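Local coordinates for spindle assembly abnormal protein 6 homolog (Drosophila melanogaster, PDB 5AL7) that forms the central scaffold of the centriole, the cartwheel of nine homodimers that sets its ninefold symmetry, at residues M17-S22 with D56-L61. The protein carries 1 engineered substitution. Residues are numbered along the deposited sequence; the frame is centred on the assembly and turned at random.
Sequences MDYGKS and DFKELL
In the globular N-terminal head of SAS-6, the loop leading into strand 23-36 packs its Tyr-19 and Ser-22 against the connection between strands 44-55 and 60-67. Tyr-19 meets three partners of the 56-61 connection, Phe-57, Lys-58 and Leu-60. The edge of Phe-57 is directed at its face in an offset edge-to-face pair, the planes at 79° and the centroids of the Tyr-19 and Phe-57 rings 5.9 Å apart. The end of Lys-58 comes in at about a right angle to the tyrosine side chain, CE and NZ lying by its CZ-OH end, and NZ gives a hydrogen bond to Tyr-19 OH (2.9 Å), while Leu-60 CD2 lies 3.8 Å from Tyr-19 CE2. Met-17 brings SD alongside the same Leu-60 methyl. Replacing Tyr-19 with an alanine would probably leave the Lys-58 ammonium without this hydroxyl and open a gap between Phe-57 and Leu-60. Nearer strand 23-36, Ser-22 binds Asp-56 twice: Asp-56 N donates to Ser-22 O (3.0 Å), and Ser-22 OG donates to Asp-56 OD1 (2.7 Å), reaching it from above the carboxylate plane. With chi1 at 77°, Asp-56 CG sits between its own N and carbonyl carbon, which brings OD1 within reach of that hydroxyl. Val-55 of strand 44-55 touches Met-17, Tyr-19 and Leu-60. The arrangement is the loop before the first strand packed on a beta-hairpin connection, at the ends of neighbouring strands in the XRCC4-like SAS-6 head domain.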
loop_
_atom_site.group_PDB
_atom_site.type_symbol
_atom_site.label_atom_id
_atom_site.label_comp_id
_atom_site.label_asym_id
_atom_site.label_seq_id
_atom_site.Cartn_x
_atom_site.Cartn_y
_atom_site.Cartn_z
ATOM N N MET A 17 -16.888 1.966 -4.646
ATOM C CA MET A 17 -17.215 3.281 -4.115
ATOM C C MET A 17 -16.221 4.320 -4.640
ATOM O O MET A 17 -15.458 4.905 -3.877
ATOM C CB MET A 17 -17.242 3.249 -2.588
ATOM C CG MET A 17 -18.301 2.298 -2.030
ATOM S SD MET A 17 -20.015 2.773 -2.380
ATOM C CE MET A 17 -20.230 4.089 -1.181
ATOM N N ASP A 18 -16.205 4.491 -5.962
ATOM C CA ASP A 18 -15.323 5.445 -6.626
ATOM C C ASP A 18 -16.073 6.741 -6.939
ATOM O O ASP A 18 -16.316 7.065 -8.106
ATOM C CB ASP A 18 -14.754 4.833 -7.909
ATOM C CG ASP A 18 -13.485 5.537 -8.387
ATOM O OD1 ASP A 18 -13.082 6.539 -7.745
ATOM O OD2 ASP A 18 -12.896 5.088 -9.408
ATOM N N TYR A 19 -16.475 7.460 -5.893
ATOM C CA TYR A 19 -17.264 8.672 -6.073
ATOM C C TYR A 19 -16.559 9.892 -5.498
ATOM O O TYR A 19 -17.196 10.918 -5.226
ATOM C CB TYR A 19 -18.650 8.521 -5.440
ATOM C CG TYR A 19 -19.457 7.411 -6.056
ATOM C CD1 TYR A 19 -20.056 7.570 -7.297
ATOM C CD2 TYR A 19 -19.620 6.193 -5.392
ATOM C CE1 TYR A 19 -20.795 6.547 -7.872
ATOM C CE2 TYR A 19 -20.355 5.166 -5.956
ATOM C CZ TYR A 19 -20.942 5.351 -7.196
ATOM O OH TYR A 19 -21.673 4.336 -7.764
ATOM N N GLY A 20 -15.252 9.773 -5.293
ATOM C CA GLY A 20 -14.455 10.908 -4.879
ATOM C C GLY A 20 -14.941 11.541 -3.599
ATOM O O GLY A 20 -15.221 10.857 -2.616
ATOM N N LYS A 21 -15.046 12.862 -3.621
ATOM C CA LYS A 21 -15.391 13.628 -2.442
ATOM C C LYS A 21 -16.802 13.322 -1.926
ATOM O O LYS A 21 -17.149 13.707 -0.810
ATOM C CB LYS A 21 -15.255 15.117 -2.737
ATOM C CG LYS A 21 -13.835 15.632 -2.891
ATOM C CD LYS A 21 -13.896 17.104 -3.333
ATOM C CE LYS A 21 -12.528 17.709 -3.612
ATOM N NZ LYS A 21 -11.754 17.954 -2.361
ATOM N N SER A 22 -17.615 12.646 -2.735
ATOM C CA SER A 22 -18.967 12.251 -2.316
ATOM C C SER A 22 -18.982 11.030 -1.395
ATOM O O SER A 22 -20.019 10.682 -0.837
ATOM C CB SER A 22 -19.854 11.979 -3.527
ATOM O OG SER A 22 -20.332 13.189 -4.080
ATOM N N ASP A 56 -23.012 10.683 -0.747
ATOM C CA ASP A 56 -23.767 11.827 -0.241
ATOM C C ASP A 56 -24.969 12.226 -1.120
ATOM O O ASP A 56 -26.008 12.672 -0.611
ATOM C CB ASP A 56 -22.817 13.023 -0.040
ATOM C CG ASP A 56 -22.447 13.734 -1.340
ATOM O OD1 ASP A 56 -22.487 13.112 -2.418
ATOM O OD2 ASP A 56 -22.090 14.928 -1.272
ATOM N N PHE A 57 -24.824 12.074 -2.430
ATOM C CA PHE A 57 -25.841 12.524 -3.373
ATOM C C PHE A 57 -26.885 11.468 -3.758
ATOM O O PHE A 57 -27.867 11.784 -4.425
ATOM C CB PHE A 57 -25.164 13.080 -4.630
ATOM C CG PHE A 57 -24.381 12.070 -5.421
ATOM C CD1 PHE A 57 -25.007 11.279 -6.359
ATOM C CD2 PHE A 57 -23.019 11.943 -5.250
ATOM C CE1 PHE A 57 -24.290 10.372 -7.101
ATOM C CE2 PHE A 57 -22.299 11.039 -5.995
ATOM C CZ PHE A 57 -22.937 10.252 -6.919
ATOM N N LYS A 58 -26.643 10.215 -3.399
ATOM C CA LYS A 58 -27.597 9.147 -3.680
ATOM C C LYS A 58 -27.632 8.106 -2.564
ATOM O O LYS A 58 -26.678 7.960 -1.807
ATOM C CB LYS A 58 -27.269 8.484 -5.018
ATOM C CG LYS A 58 -25.933 7.762 -5.066
ATOM C CD LYS A 58 -25.780 7.055 -6.404
ATOM C CE LYS A 58 -24.415 6.404 -6.568
ATOM N NZ LYS A 58 -24.293 5.687 -7.876
ATOM N N GLU A 59 -28.750 7.409 -2.436
ATOM C CA GLU A 59 -28.862 6.349 -1.438
ATOM C C GLU A 59 -28.025 5.165 -1.869
ATOM O O GLU A 59 -28.427 4.378 -2.738
ATOM C CB GLU A 59 -30.316 5.930 -1.234
ATOM C CG GLU A 59 -31.159 7.050 -0.683
ATOM C CD GLU A 59 -32.606 6.684 -0.601
ATOM O OE1 GLU A 59 -33.009 5.719 -1.288
ATOM O OE2 GLU A 59 -33.346 7.396 0.105
ATOM N N LEU A 60 -26.828 5.086 -1.306
ATOM C CA LEU A 60 -25.935 3.978 -1.588
ATOM C C LEU A 60 -25.007 3.723 -0.414
ATOM O O LEU A 60 -24.218 4.585 -0.028
ATOM C CB LEU A 60 -25.131 4.248 -2.854
ATOM C CG LEU A 60 -24.222 3.106 -3.300
ATOM C CD1 LEU A 60 -25.022 1.844 -3.609
ATOM C CD2 LEU A 60 -23.442 3.542 -4.511
ATOM N N LEU A 61 -25.092 2.521 0.135
ATOM C CA LEU A 61 -24.272 2.152 1.278
ATOM C C LEU A 61 -23.379 0.963 0.965
ATOM O O LEU A 61 -23.824 -0.029 0.381
ATOM C CB LEU A 61 -25.152 1.814 2.475
ATOM C CG LEU A 61 -24.440 1.171 3.665
ATOM C CD1 LEU A 61 -23.616 2.189 4.443
ATOM C CD2 LEU A 61 -25.442 0.485 4.548
#